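Side-chain contacts in contact-dependent inhibitor I (Escherichia coli NC101, PDB 5I4Q), which probably acts as the immunity protein that binds the toxin Contact-dependent inhibitor A and protects the cell from it: residues 59-64 and 74-79; 29-34 and 55-60; 16-21 and 68-73; 49-54 and 96-101. All blocks are in the same frame, centred on the assembly; numbering follows the deposited sequence.

Contact 1: residues 59-64 and 74-79; sequences SELATM and KRIQDL
L61 on helix 44-66 faces I76 and L79 on helix 74-82, so this is a helix-helix packing contact in an all-alpha fold. The two short segments approach to 10.5 Å between axes, and their directions differ by 114°, far from both the parallel and the antiparallel case. L61 lies roughly perpendicular to both I76 and L79, touching each with a different methyl. L61 CD2 lies 4.2 Å from I76 CG2, while L61 CD1 comes to 4.1 Å from L79 CD2. In I76 the branch that touches is CG2, the one trans to the backbone N. L79 starts from a CB turned across the contact, and the trans rotation about its first side-chain bond (chi1 179°) brings the methyl end nearer to L61. The interface is buried and wholly apolar, and the two segments together bury 129 Å². Helix 4-40 closes it through L25, which touches L61 and M64. On the outer side of helix 44-66, S59 OG bonds to K31 NZ of the Contact-dependent inhibitor A chain, so this helix joins the core to the partner surface. The last touch comes from selenomethionine M64, whose terminal methyl CE lies 4.3 Å from I76 CG2.

Contact 2: residues 29-34 and 55-60; sequences EECIES and FRMQSE
I32 and M57 mark the nearest backbone approach, with CA atoms 7.9 Å apart, where helices 4-40 and 44-66 run roughly antiparallel as the two arms of a helical hairpin. Selenomethionine M57, with SE in the place of the methionine sulfur, carries the whole contact. Its CG leaves on the side of the backbone N (chi1 -67°), and the extended chain beyond sends SE and CE across to the other helix. The CE methyl reaches C31 SG at 3.6 Å, and SE lies 4.1 Å from C31 CB, so the end of M57 rests alongside the cysteine. On the buried side, SE lies 4.2 Å from I32 CG1, and I32 and M57 point past one another, running antiparallel. I32 also packs on L54, L61 and L79, which ties it to the core. Beside M57 on the same helix, R56 NE makes a weak bond to E60 OE2 at 3.4 Å within a salt bridge, and E60 OE1 bonds to Y28 OH of helix 4-40. The absence of polar pairs between the segments is consistent with van der Waals packing, with water excluded mainly at the I32 end; with C31 exposed, the contact passes from the surface into the core.

Contact 3: residues 16-21 and 68-73; sequences DVVLSI and YEYKPG
The Y70 ring carries I21 CG2 over one face, while V18 CG2 stands at its edge, near the ring plane. This places the loop between helices 44-66 and 74-82 against the long helix 4-40 of the all-alpha fold. The face contact is a CH-pi interaction: I21 CG2 lies 3.6 Å from the ring centroid and only 10° off the ring normal. All six ring carbons are nearly equidistant from this methyl, which shows that it sits over the centre and not over one rim. The rotation of I21 about its first side-chain bond (chi1 -73°) turns CG2 to the ring and lays the CG1 arm next to the backbone N. The arm continues to CD1, which meets Y70 CD2 at 4.0 Å, so both branches of the isoleucine touch the tyrosine. Y70 is delivered by a loop that leaves helical angles at E69, where phi is positive, and with chi1 at -175° the side chain swings away from its own backbone N, directing the ring at helix 4-40. The same ring packs on K22 and L25, and it makes an edge-to-face contact with Y14 of the second subunit. V18 and I21 also pack on that Y14, so the contact lies at the join between two copies of the protein. Toward the phenol end the approach is looser: V18 CG2 is 4.4 Å from Y70 CE2, and V18 CG1 is 4.3 Å from Y70 OH.

Contact 4: residues 49-54 and 96-101; sequences PLFDDL and KKFSDG
Away from the place where F98 meets L54 and F51, the shortest polar side-chain bond of the two segments joins K96 NZ to D100 OD2, at 3.1 Å, a salt bridge that uses the syn lone pair of the carboxylate oxygen. It lies within the 96-101 segment, on the exposed side of helix 88-99, and spans the last turn. That helix ends at G101 in a Schellman motif, whose positive phi accompanies a backbone bond from G101 N to F98 O of 3.1 Å. F98 thus stands in the terminal turn, with its CB directed at helix 44-66. Its atom CE2 makes both touches: it lies 4.2 Å from L54 CD2 and 4.4 Å from F51 CE1. The ring planes of F51 and F98 are inclined by about 26°, yet the ring centroids are about 6.6 Å apart, so the rings approach obliquely and do not stack. L54 reaches F98 through a trans first torsion (chi1 178°). Helix 4-40 adds I39 against F51 and V36 against F98, and R91, W94 and H95 of helix 88-99 also pack on F51. D52, next to F51 in sequence, is salt-bridged through OD1 to R91 NH2, a polar link between the same two helices. The segments bury 88 Å² between them and adhere through aromatic and aliphatic carbon alone; no charged group of either segment takes part in the touches.

Helix 44-66 serves contacts 4, 2 and 1 in that order along its length, and helix 4-40 serves contacts 3 and 2. Contacts 1 and 2 adjoin, with centres 9 Å apart; they share S59 and E60, and R75 NH1 is salt-bridged to E29 OE1 between them. Contact 1 also touches contact 3, their centres 12 Å apart, through the loop that leads into helix 74-82. Contacts 3 and 4 lie about 27 Å apart between centres, on opposite sides of the chain's centre. Along the sequence, contact 1 is nested within contact 4, and contact 2 within contact 3. The later helices are thereby packed along one hairpin, while contacts 1, 2 and 3 also touch the second subunit.

Contact 1: residues 59-64 and 74-79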
loop_
_atom_site.group_PDB
_atom_site.type_symbol
_atom_site.label_atom_id
_atom_site.label_comp_id
_atom_site.label_asym_id
_atom_site.label_seq_id
_atom_site.Cartn_x
_atom_site.Cartn_y
_atom_site.Cartn_z
ATOM N N SER B 59 6.025 18.590 -7.323
ATOM C CA SER B 59 7.060 18.323 -6.296
ATOM C C SER B 59 6.547 17.436 -5.232
ATOM O O SER B 59 7.268 16.551 -4.779
ATOM C CB SER B 59 7.620 19.589 -5.682
ATOM O OG SER B 59 8.285 20.321 -6.712
ATOM N N GLU B 60 5.286 17.602 -4.884
ATOM C CA GLU B 60 4.715 16.758 -3.894
ATOM C C GLU B 60 4.516 15.360 -4.468
ATOM O O GLU B 60 4.648 14.368 -3.745
ATOM C CB GLU B 60 3.393 17.346 -3.418
ATOM C CG GLU B 60 3.566 18.642 -2.658
ATOM C CD GLU B 60 2.275 19.495 -2.536
ATOM O OE1 GLU B 60 1.197 19.089 -3.000
ATOM O OE2 GLU B 60 2.350 20.586 -1.934
ATOM N N LEU B 61 4.107 15.281 -5.756
ATOM C CA LEU B 61 3.898 13.987 -6.378
ATOM C C LEU B 61 5.235 13.265 -6.548
ATOM O O LEU B 61 5.317 12.066 -6.404
ATOM C CB LEU B 61 3.179 14.117 -7.693
ATOM C CG LEU B 61 1.701 14.469 -7.537
ATOM C CD1 LEU B 61 1.172 15.025 -8.818
ATOM C CD2 LEU B 61 0.808 13.336 -7.131
ATOM N N ALA B 62 6.295 14.009 -6.805
ATOM C CA ALA B 62 7.631 13.427 -6.853
ATOM C C ALA B 62 8.078 12.893 -5.479
ATOM O O ALA B 62 8.705 11.837 -5.403
ATOM C CB ALA B 62 8.589 14.476 -7.378
ATOM N N THR B 63 7.724 13.598 -4.398
ATOM C CA THR B 63 8.027 13.148 -3.068
ATOM C C THR B 63 7.287 11.840 -2.813
ATOM O O THR B 63 7.808 10.883 -2.205
ATOM C CB THR B 63 7.682 14.231 -2.023
ATOM O OG1 THR B 63 8.411 15.422 -2.316
ATOM C CG2 THR B 63 8.066 13.814 -0.639
HETATM N N MSE B 64 6.054 11.768 -3.272
HETATM C CA MSE B 64 5.323 10.534 -3.120
HETATM C C MSE B 64 6.030 9.370 -3.790
HETATM O O MSE B 64 6.079 8.278 -3.251
HETATM C CB MSE B 64 3.989 10.738 -3.793
HETATM C CG MSE B 64 3.265 9.412 -3.955
HETATM SE SE MSE B 64 1.648 9.730 -5.064
HETATM C CE MSE B 64 2.565 9.805 -6.829
ATOM N N LYS B 74 0.092 5.607 -14.851
ATOM C CA LYS B 74 0.937 6.115 -15.950
ATOM C C LYS B 74 0.791 7.605 -16.219
ATOM O O LYS B 74 1.770 8.289 -16.447
ATOM C CB LYS B 74 0.616 5.338 -17.234
ATOM C CG LYS B 74 1.460 5.689 -18.462
ATOM C CD LYS B 74 2.843 5.032 -18.465
ATOM C CE LYS B 74 3.761 5.624 -19.549
ATOM N NZ LYS B 74 3.339 5.325 -20.951
ATOM N N ARG B 75 -0.428 8.099 -16.187
ATOM C CA ARG B 75 -0.672 9.499 -16.408
ATOM C C ARG B 75 0.080 10.419 -15.460
ATOM O O ARG B 75 0.760 11.374 -15.896
ATOM C CB ARG B 75 -2.169 9.793 -16.332
ATOM C CG ARG B 75 -2.601 10.837 -17.338
ATOM C CD ARG B 75 -4.110 10.901 -17.466
ATOM N NE ARG B 75 -4.440 11.979 -18.393
ATOM C CZ ARG B 75 -5.091 13.095 -18.087
ATOM N NH1 ARG B 75 -5.551 13.312 -16.860
ATOM N NH2 ARG B 75 -5.304 13.998 -19.034
ATOM N N ILE B 76 -0.091 10.151 -14.171
ATOM C CA ILE B 76 0.619 10.869 -13.117
ATOM C C ILE B 76 2.147 10.598 -13.182
ATOM O O ILE B 76 2.905 11.497 -12.966
ATOM C CB ILE B 76 0.089 10.446 -11.745
ATOM C CG1 ILE B 76 -1.398 10.793 -11.609
ATOM C CG2 ILE B 76 0.907 11.051 -10.612
ATOM C CD1 ILE B 76 -1.633 12.261 -11.314
ATOM N N GLN B 77 2.590 9.389 -13.489
ATOM C CA GLN B 77 4.017 9.123 -13.704
ATOM C C GLN B 77 4.624 9.957 -14.820
ATOM O O GLN B 77 5.691 10.510 -14.667
ATOM C CB GLN B 77 4.293 7.675 -14.014
ATOM C CG GLN B 77 4.929 6.893 -12.889
ATOM C CD GLN B 77 4.856 5.385 -13.138
ATOM O OE1 GLN B 77 3.775 4.777 -13.072
ATOM N NE2 GLN B 77 5.994 4.777 -13.424
ATOM N N ASP B 78 3.938 10.049 -15.943
ATOM C CA ASP B 78 4.367 10.898 -17.036
ATOM C C ASP B 78 4.389 12.341 -16.636
ATOM O O ASP B 78 5.355 13.041 -16.942
ATOM C CB ASP B 78 3.475 10.728 -18.259
ATOM C CG ASP B 78 3.659 9.373 -18.925
ATOM O OD1 ASP B 78 4.702 8.683 -18.704
ATOM O OD2 ASP B 78 2.742 8.982 -19.668
ATOM N N LEU B 79 3.376 12.778 -15.917
ATOM C CA LEU B 79 3.376 14.120 -15.406
ATOM C C LEU B 79 4.565 14.424 -14.488
ATOM O O LEU B 79 5.187 15.497 -14.607
ATOM C CB LEU B 79 2.097 14.425 -14.640
ATOM C CG LEU B 79 2.193 15.865 -14.109
ATOM C CD1 LEU B 79 0.955 16.657 -14.490
ATOM C CD2 LEU B 79 2.531 15.959 -12.621
#

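Contact 2: residues 29-34 and 55-60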
loop_
_atom_site.group_PDB
_atom_site.type_symbol
_atom_site.label_atom_id
_atom_site.label_comp_id
_atom_site.label_asym_id
_atom_site.label_seq_id
_atom_site.Cartn_x
_atom_site.Cartn_y
_atom_site.Cartn_z
ATOM N N GLU B 29 -4.991 15.253 -9.965
ATOM C CA GLU B 29 -5.177 15.157 -11.402
ATOM C C GLU B 29 -6.129 16.232 -11.910
ATOM O O GLU B 29 -5.839 16.908 -12.880
ATOM C CB GLU B 29 -5.664 13.754 -11.807
ATOM C CG GLU B 29 -4.980 13.196 -13.046
ATOM C CD GLU B 29 -5.517 11.845 -13.503
ATOM O OE1 GLU B 29 -6.463 11.856 -14.327
ATOM O OE2 GLU B 29 -4.977 10.798 -13.072
ATOM N N GLU B 30 -7.236 16.415 -11.226
ATOM C CA GLU B 30 -8.221 17.404 -11.616
ATOM C C GLU B 30 -7.661 18.815 -11.483
ATOM O O GLU B 30 -7.773 19.610 -12.399
ATOM C CB GLU B 30 -9.498 17.245 -10.764
ATOM C CG GLU B 30 -10.371 16.040 -11.167
ATOM C CD GLU B 30 -11.440 15.616 -10.124
ATOM O OE1 GLU B 30 -11.788 16.414 -9.217
ATOM O OE2 GLU B 30 -11.935 14.456 -10.205
ATOM N N CYS B 31 -7.056 19.111 -10.337
ATOM C CA CYS B 31 -6.480 20.431 -10.054
ATOM C C CYS B 31 -5.376 20.827 -11.097
ATOM O O CYS B 31 -5.295 21.955 -11.584
ATOM C CB CYS B 31 -5.924 20.428 -8.632
ATOM S SG CYS B 31 -5.971 22.026 -7.811
ATOM N N ILE B 32 -4.569 19.858 -11.474
ATOM C CA ILE B 32 -3.564 20.054 -12.482
ATOM C C ILE B 32 -4.174 20.284 -13.869
ATOM O O ILE B 32 -3.677 21.140 -14.573
ATOM C CB ILE B 32 -2.616 18.866 -12.542
ATOM C CG1 ILE B 32 -1.752 18.837 -11.283
ATOM C CG2 ILE B 32 -1.810 18.921 -13.815
ATOM C CD1 ILE B 32 -1.028 17.510 -11.088
ATOM N N GLU B 33 -5.234 19.545 -14.241
ATOM C CA GLU B 33 -5.920 19.738 -15.538
ATOM C C GLU B 33 -6.401 21.185 -15.684
ATOM O O GLU B 33 -6.321 21.762 -16.752
ATOM C CB GLU B 33 -7.137 18.824 -15.686
ATOM C CG GLU B 33 -6.853 17.350 -15.936
ATOM C CD GLU B 33 -8.133 16.499 -16.003
ATOM O OE1 GLU B 33 -9.142 16.831 -15.321
ATOM O OE2 GLU B 33 -8.123 15.490 -16.741
ATOM N N SER B 34 -6.903 21.726 -14.586
ATOM C CA SER B 34 -7.428 23.086 -14.491
ATOM C C SER B 34 -6.335 24.152 -14.532
ATOM O O SER B 34 -6.531 25.167 -15.171
ATOM C CB SER B 34 -8.297 23.207 -13.219
ATOM O OG SER B 34 -8.493 24.538 -12.793
ATOM N N PHE B 55 4.038 23.433 -10.359
ATOM C CA PHE B 55 5.271 22.730 -9.970
ATOM C C PHE B 55 5.343 22.310 -8.523
ATOM O O PHE B 55 6.066 21.334 -8.174
ATOM C CB PHE B 55 6.508 23.554 -10.329
ATOM C CG PHE B 55 6.715 23.713 -11.808
ATOM C CD1 PHE B 55 7.051 22.621 -12.572
ATOM C CD2 PHE B 55 6.629 24.948 -12.413
ATOM C CE1 PHE B 55 7.291 22.742 -13.929
ATOM C CE2 PHE B 55 6.817 25.079 -13.789
ATOM C CZ PHE B 55 7.171 23.973 -14.543
ATOM N N ARG B 56 4.641 23.045 -7.661
ATOM C CA ARG B 56 4.566 22.702 -6.241
ATOM C C ARG B 56 3.853 21.349 -6.125
ATOM O O ARG B 56 4.269 20.488 -5.355
ATOM C CB ARG B 56 3.834 23.742 -5.435
ATOM C CG ARG B 56 3.899 23.527 -3.924
ATOM C CD ARG B 56 2.848 24.319 -3.147
ATOM N NE ARG B 56 1.550 23.658 -3.164
ATOM C CZ ARG B 56 0.444 24.076 -3.782
ATOM N NH1 ARG B 56 -0.646 23.317 -3.695
ATOM N NH2 ARG B 56 0.400 25.213 -4.482
HETATM N N MSE B 57 2.826 21.164 -6.938
HETATM C CA MSE B 57 2.096 19.908 -6.958
HETATM C C MSE B 57 2.925 18.778 -7.500
HETATM O O MSE B 57 2.854 17.708 -6.988
HETATM C CB MSE B 57 0.787 20.030 -7.759
HETATM C CG MSE B 57 -0.118 20.962 -6.969
HETATM SE SE MSE B 57 -1.973 20.969 -7.696
HETATM C CE MSE B 57 -2.612 22.591 -6.713
ATOM N N GLN B 58 3.626 19.017 -8.590
ATOM C CA GLN B 58 4.503 18.044 -9.150
ATOM C C GLN B 58 5.519 17.630 -8.088
ATOM O O GLN B 58 5.823 16.473 -7.969
ATOM C CB GLN B 58 5.180 18.575 -10.421
ATOM C CG GLN B 58 6.206 17.645 -11.106
ATOM C CD GLN B 58 7.523 17.479 -10.380
ATOM O OE1 GLN B 58 7.910 18.299 -9.553
ATOM N NE2 GLN B 58 8.226 16.396 -10.673
ATOM N N SER B 59 6.025 18.590 -7.323
ATOM C CA SER B 59 7.060 18.323 -6.296
ATOM C C SER B 59 6.547 17.436 -5.232
ATOM O O SER B 59 7.268 16.551 -4.779
ATOM C CB SER B 59 7.620 19.589 -5.682
ATOM O OG SER B 59 8.285 20.321 -6.712
ATOM N N GLU B 60 5.286 17.602 -4.884
ATOM C CA GLU B 60 4.715 16.758 -3.894
ATOM C C GLU B 60 4.516 15.360 -4.468
ATOM O O GLU B 60 4.648 14.368 -3.745
ATOM C CB GLU B 60 3.393 17.346 -3.418
ATOM C CG GLU B 60 3.566 18.642 -2.658
ATOM C CD GLU B 60 2.275 19.495 -2.536
ATOM O OE1 GLU B 60 1.197 19.089 -3.000
ATOM O OE2 GLU B 60 2.350 20.586 -1.934
#

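Contact 3: residues 16-21 and 68-73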
loop_
_atom_site.group_PDB
_atom_site.type_symbol
_atom_site.label_atom_id
_atom_site.label_comp_id
_atom_site.label_asym_id
_atom_site.label_seq_id
_atom_site.Cartn_x
_atom_site.Cartn_y
_atom_site.Cartn_z
ATOM N N ASP B 16 -7.293 0.222 3.041
ATOM C CA ASP B 16 -7.819 1.522 3.385
ATOM C C ASP B 16 -6.922 2.677 2.966
ATOM O O ASP B 16 -7.403 3.678 2.475
ATOM C CB ASP B 16 -8.103 1.604 4.867
ATOM C CG ASP B 16 -9.229 0.655 5.309
ATOM O OD1 ASP B 16 -9.978 0.155 4.452
ATOM O OD2 ASP B 16 -9.379 0.396 6.528
ATOM N N VAL B 17 -5.631 2.550 3.140
ATOM C CA VAL B 17 -4.766 3.634 2.787
ATOM C C VAL B 17 -4.641 3.812 1.286
ATOM O O VAL B 17 -4.648 4.954 0.802
ATOM C CB VAL B 17 -3.397 3.605 3.511
ATOM C CG1 VAL B 17 -2.402 2.678 2.867
ATOM C CG2 VAL B 17 -2.826 4.985 3.507
ATOM N N VAL B 18 -4.607 2.717 0.551
ATOM C CA VAL B 18 -4.512 2.784 -0.901
ATOM C C VAL B 18 -5.771 3.432 -1.471
ATOM O O VAL B 18 -5.722 4.279 -2.332
ATOM C CB VAL B 18 -4.251 1.384 -1.463
ATOM C CG1 VAL B 18 -4.518 1.277 -2.944
ATOM C CG2 VAL B 18 -2.809 1.000 -1.183
ATOM N N LEU B 19 -6.921 3.034 -0.962
ATOM C CA LEU B 19 -8.183 3.645 -1.366
ATOM C C LEU B 19 -8.114 5.155 -1.245
ATOM O O LEU B 19 -8.558 5.884 -2.144
ATOM C CB LEU B 19 -9.271 3.133 -0.457
ATOM C CG LEU B 19 -10.694 3.481 -0.722
ATOM C CD1 LEU B 19 -11.102 2.942 -2.081
ATOM C CD2 LEU B 19 -11.550 2.846 0.354
ATOM N N SER B 20 -7.600 5.612 -0.107
ATOM C CA SER B 20 -7.469 7.036 0.192
ATOM C C SER B 20 -6.437 7.786 -0.685
ATOM O O SER B 20 -6.665 8.899 -1.180
ATOM C CB SER B 20 -7.093 7.169 1.643
ATOM O OG SER B 20 -6.765 8.489 1.896
ATOM N N ILE B 21 -5.308 7.155 -0.913
ATOM C CA ILE B 21 -4.278 7.725 -1.766
ATOM C C ILE B 21 -4.805 7.900 -3.177
ATOM O O ILE B 21 -4.565 8.926 -3.779
ATOM C CB ILE B 21 -3.013 6.846 -1.748
ATOM C CG1 ILE B 21 -2.315 7.013 -0.418
ATOM C CG2 ILE B 21 -2.071 7.156 -2.904
ATOM C CD1 ILE B 21 -1.330 5.881 -0.150
ATOM N N TYR B 68 8.281 7.950 -0.538
ATOM C CA TYR B 68 7.384 6.988 0.064
ATOM C C TYR B 68 7.166 5.793 -0.840
ATOM O O TYR B 68 6.539 4.876 -0.446
ATOM C CB TYR B 68 6.044 7.656 0.399
ATOM C CG TYR B 68 6.235 8.738 1.378
ATOM C CD1 TYR B 68 6.460 8.442 2.697
ATOM C CD2 TYR B 68 6.231 10.058 0.981
ATOM C CE1 TYR B 68 6.743 9.427 3.597
ATOM C CE2 TYR B 68 6.456 11.048 1.886
ATOM C CZ TYR B 68 6.730 10.717 3.179
ATOM O OH TYR B 68 6.947 11.694 4.088
ATOM N N GLU B 69 7.612 5.880 -2.067
ATOM C CA GLU B 69 7.553 4.773 -3.024
ATOM C C GLU B 69 6.155 4.323 -3.381
ATOM O O GLU B 69 5.900 3.144 -3.537
ATOM C CB GLU B 69 8.475 3.623 -2.583
ATOM C CG GLU B 69 9.938 4.098 -2.697
ATOM C CD GLU B 69 10.935 3.010 -2.334
ATOM O OE1 GLU B 69 11.025 2.675 -1.152
ATOM O OE2 GLU B 69 11.605 2.473 -3.251
ATOM N N TYR B 70 5.236 5.276 -3.472
ATOM C CA TYR B 70 3.929 4.970 -4.014
ATOM C C TYR B 70 4.011 5.209 -5.503
ATOM O O TYR B 70 4.270 6.317 -5.955
ATOM C CB TYR B 70 2.795 5.746 -3.353
ATOM C CG TYR B 70 1.438 5.266 -3.895
ATOM C CD1 TYR B 70 0.932 5.745 -5.107
ATOM C CD2 TYR B 70 0.712 4.293 -3.222
ATOM C CE1 TYR B 70 -0.270 5.274 -5.602
ATOM C CE2 TYR B 70 -0.492 3.813 -3.727
ATOM C CZ TYR B 70 -0.972 4.310 -4.909
ATOM O OH TYR B 70 -2.103 3.820 -5.397
ATOM N N LYS B 71 3.773 4.163 -6.277
ATOM C CA LYS B 71 3.852 4.234 -7.739
ATOM C C LYS B 71 2.433 4.517 -8.277
ATOM O O LYS B 71 1.545 3.724 -8.087
ATOM C CB LYS B 71 4.430 2.915 -8.278
ATOM C CG LYS B 71 4.677 2.915 -9.786
ATOM C CD LYS B 71 5.131 1.542 -10.310
ATOM C CE LYS B 71 5.408 1.524 -11.830
ATOM N NZ LYS B 71 4.186 1.488 -12.701
ATOM N N PRO B 72 2.194 5.696 -8.884
ATOM C CA PRO B 72 0.854 6.049 -9.336
ATOM C C PRO B 72 0.542 5.528 -10.757
ATOM O O PRO B 72 1.384 4.895 -11.359
ATOM C CB PRO B 72 0.916 7.590 -9.320
ATOM C CG PRO B 72 2.295 7.866 -9.793
ATOM C CD PRO B 72 3.124 6.798 -9.103
ATOM N N GLY B 73 -0.647 5.832 -11.287
ATOM C CA GLY B 73 -0.992 5.518 -12.677
ATOM C C GLY B 73 -0.091 6.219 -13.684
ATOM O O GLY B 73 0.405 7.284 -13.420
#

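Contact 4: residues 49-54 and 96-101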
loop_
_atom_site.group_PDB
_atom_site.type_symbol
_atom_site.label_atom_id
_atom_site.label_comp_id
_atom_site.label_asym_id
_atom_site.label_seq_id
_atom_site.Cartn_x
_atom_site.Cartn_y
_atom_site.Cartn_z
ATOM N N PRO B 49 2.444 32.704 -11.242
ATOM C CA PRO B 49 1.970 32.128 -9.979
ATOM C C PRO B 49 1.206 30.826 -10.208
ATOM O O PRO B 49 1.107 30.003 -9.308
ATOM C CB PRO B 49 1.050 33.228 -9.396
ATOM C CG PRO B 49 0.730 34.121 -10.561
ATOM C CD PRO B 49 1.953 34.073 -11.422
ATOM N N LEU B 50 0.704 30.637 -11.417
ATOM C CA LEU B 50 0.006 29.434 -11.761
ATOM C C LEU B 50 0.987 28.303 -11.960
ATOM O O LEU B 50 0.710 27.191 -11.584
ATOM C CB LEU B 50 -0.856 29.611 -13.018
ATOM C CG LEU B 50 -2.002 30.638 -12.928
ATOM C CD1 LEU B 50 -2.570 30.875 -14.319
ATOM C CD2 LEU B 50 -3.089 30.155 -11.963
ATOM N N PHE B 51 2.137 28.607 -12.533
ATOM C CA PHE B 51 3.203 27.643 -12.703
ATOM C C PHE B 51 3.756 27.288 -11.339
ATOM O O PHE B 51 4.047 26.144 -11.102
ATOM C CB PHE B 51 4.339 28.211 -13.552
ATOM C CG PHE B 51 4.205 27.965 -15.015
ATOM C CD1 PHE B 51 4.220 26.691 -15.513
ATOM C CD2 PHE B 51 4.141 28.997 -15.890
ATOM C CE1 PHE B 51 4.129 26.444 -16.871
ATOM C CE2 PHE B 51 4.062 28.776 -17.260
ATOM C CZ PHE B 51 4.068 27.483 -17.754
ATOM N N ASP B 52 3.856 28.255 -10.431
ATOM C CA ASP B 52 4.369 27.979 -9.083
ATOM C C ASP B 52 3.522 26.917 -8.383
ATOM O O ASP B 52 4.065 25.997 -7.768
ATOM C CB ASP B 52 4.373 29.245 -8.213
ATOM C CG ASP B 52 5.377 30.348 -8.696
ATOM O OD1 ASP B 52 6.300 30.100 -9.547
ATOM O OD2 ASP B 52 5.238 31.486 -8.183
ATOM N N ASP B 53 2.194 27.045 -8.501
ATOM C CA ASP B 53 1.238 26.023 -7.990
ATOM C C ASP B 53 1.394 24.682 -8.711
ATOM O O ASP B 53 1.458 23.651 -8.084
ATOM C CB ASP B 53 -0.224 26.467 -8.128
ATOM C CG ASP B 53 -0.560 27.693 -7.290
ATOM O OD1 ASP B 53 0.166 28.004 -6.300
ATOM O OD2 ASP B 53 -1.566 28.366 -7.623
ATOM N N LEU B 54 1.485 24.718 -10.032
ATOM C CA LEU B 54 1.645 23.511 -10.812
ATOM C C LEU B 54 2.899 22.761 -10.427
ATOM O O LEU B 54 2.851 21.572 -10.208
ATOM C CB LEU B 54 1.709 23.880 -12.282
ATOM C CG LEU B 54 1.923 22.723 -13.241
ATOM C CD1 LEU B 54 0.783 21.726 -13.089
ATOM C CD2 LEU B 54 1.943 23.198 -14.671
ATOM N N LYS B 96 3.898 27.808 -24.047
ATOM C CA LYS B 96 3.613 27.747 -25.455
ATOM C C LYS B 96 2.762 26.562 -25.783
ATOM O O LYS B 96 1.761 26.703 -26.457
ATOM C CB LYS B 96 4.906 27.726 -26.278
ATOM C CG LYS B 96 4.700 27.381 -27.751
ATOM C CD LYS B 96 5.536 28.275 -28.666
ATOM C CE LYS B 96 5.434 27.881 -30.142
ATOM N NZ LYS B 96 4.034 27.978 -30.665
ATOM N N LYS B 97 3.149 25.387 -25.305
ATOM C CA LYS B 97 2.410 24.167 -25.641
ATOM C C LYS B 97 0.989 24.213 -25.102
ATOM O O LYS B 97 0.072 23.824 -25.794
ATOM C CB LYS B 97 3.138 22.920 -25.142
ATOM C CG LYS B 97 4.256 22.461 -26.061
ATOM C CD LYS B 97 4.668 21.038 -25.725
ATOM C CE LYS B 97 4.282 20.020 -26.796
ATOM N NZ LYS B 97 5.263 19.993 -27.920
ATOM N N PHE B 98 0.814 24.689 -23.871
ATOM C CA PHE B 98 -0.508 24.724 -23.229
ATOM C C PHE B 98 -1.413 25.782 -23.924
ATOM O O PHE B 98 -2.584 25.553 -24.119
ATOM C CB PHE B 98 -0.404 25.085 -21.744
ATOM C CG PHE B 98 0.328 24.091 -20.875
ATOM C CD1 PHE B 98 0.498 22.763 -21.241
ATOM C CD2 PHE B 98 0.810 24.490 -19.642
ATOM C CE1 PHE B 98 1.127 21.866 -20.409
ATOM C CE2 PHE B 98 1.466 23.596 -18.829
ATOM C CZ PHE B 98 1.638 22.290 -19.221
ATOM N N SER B 99 -0.844 26.934 -24.301
ATOM C CA SER B 99 -1.539 27.942 -25.125
ATOM C C SER B 99 -2.018 27.395 -26.473
ATOM O O SER B 99 -3.080 27.753 -26.929
ATOM C CB SER B 99 -0.620 29.147 -25.369
ATOM O OG SER B 99 -0.298 29.795 -24.148
ATOM N N ASP B 100 -1.239 26.527 -27.108
ATOM C CA ASP B 100 -1.653 25.894 -28.378
ATOM C C ASP B 100 -2.665 24.773 -28.212
ATOM O O ASP B 100 -2.995 24.116 -29.182
ATOM C CB ASP B 100 -0.433 25.336 -29.131
ATOM C CG ASP B 100 0.462 26.431 -29.716
ATOM O OD1 ASP B 100 0.029 27.609 -29.795
ATOM O OD2 ASP B 100 1.611 26.118 -30.113
ATOM N N GLY B 101 -3.112 24.516 -26.983
ATOM C CA GLY B 101 -4.153 23.532 -26.712
ATOM C C GLY B 101 -3.741 22.213 -26.062
ATOM O O GLY B 101 -4.548 21.298 -25.983
#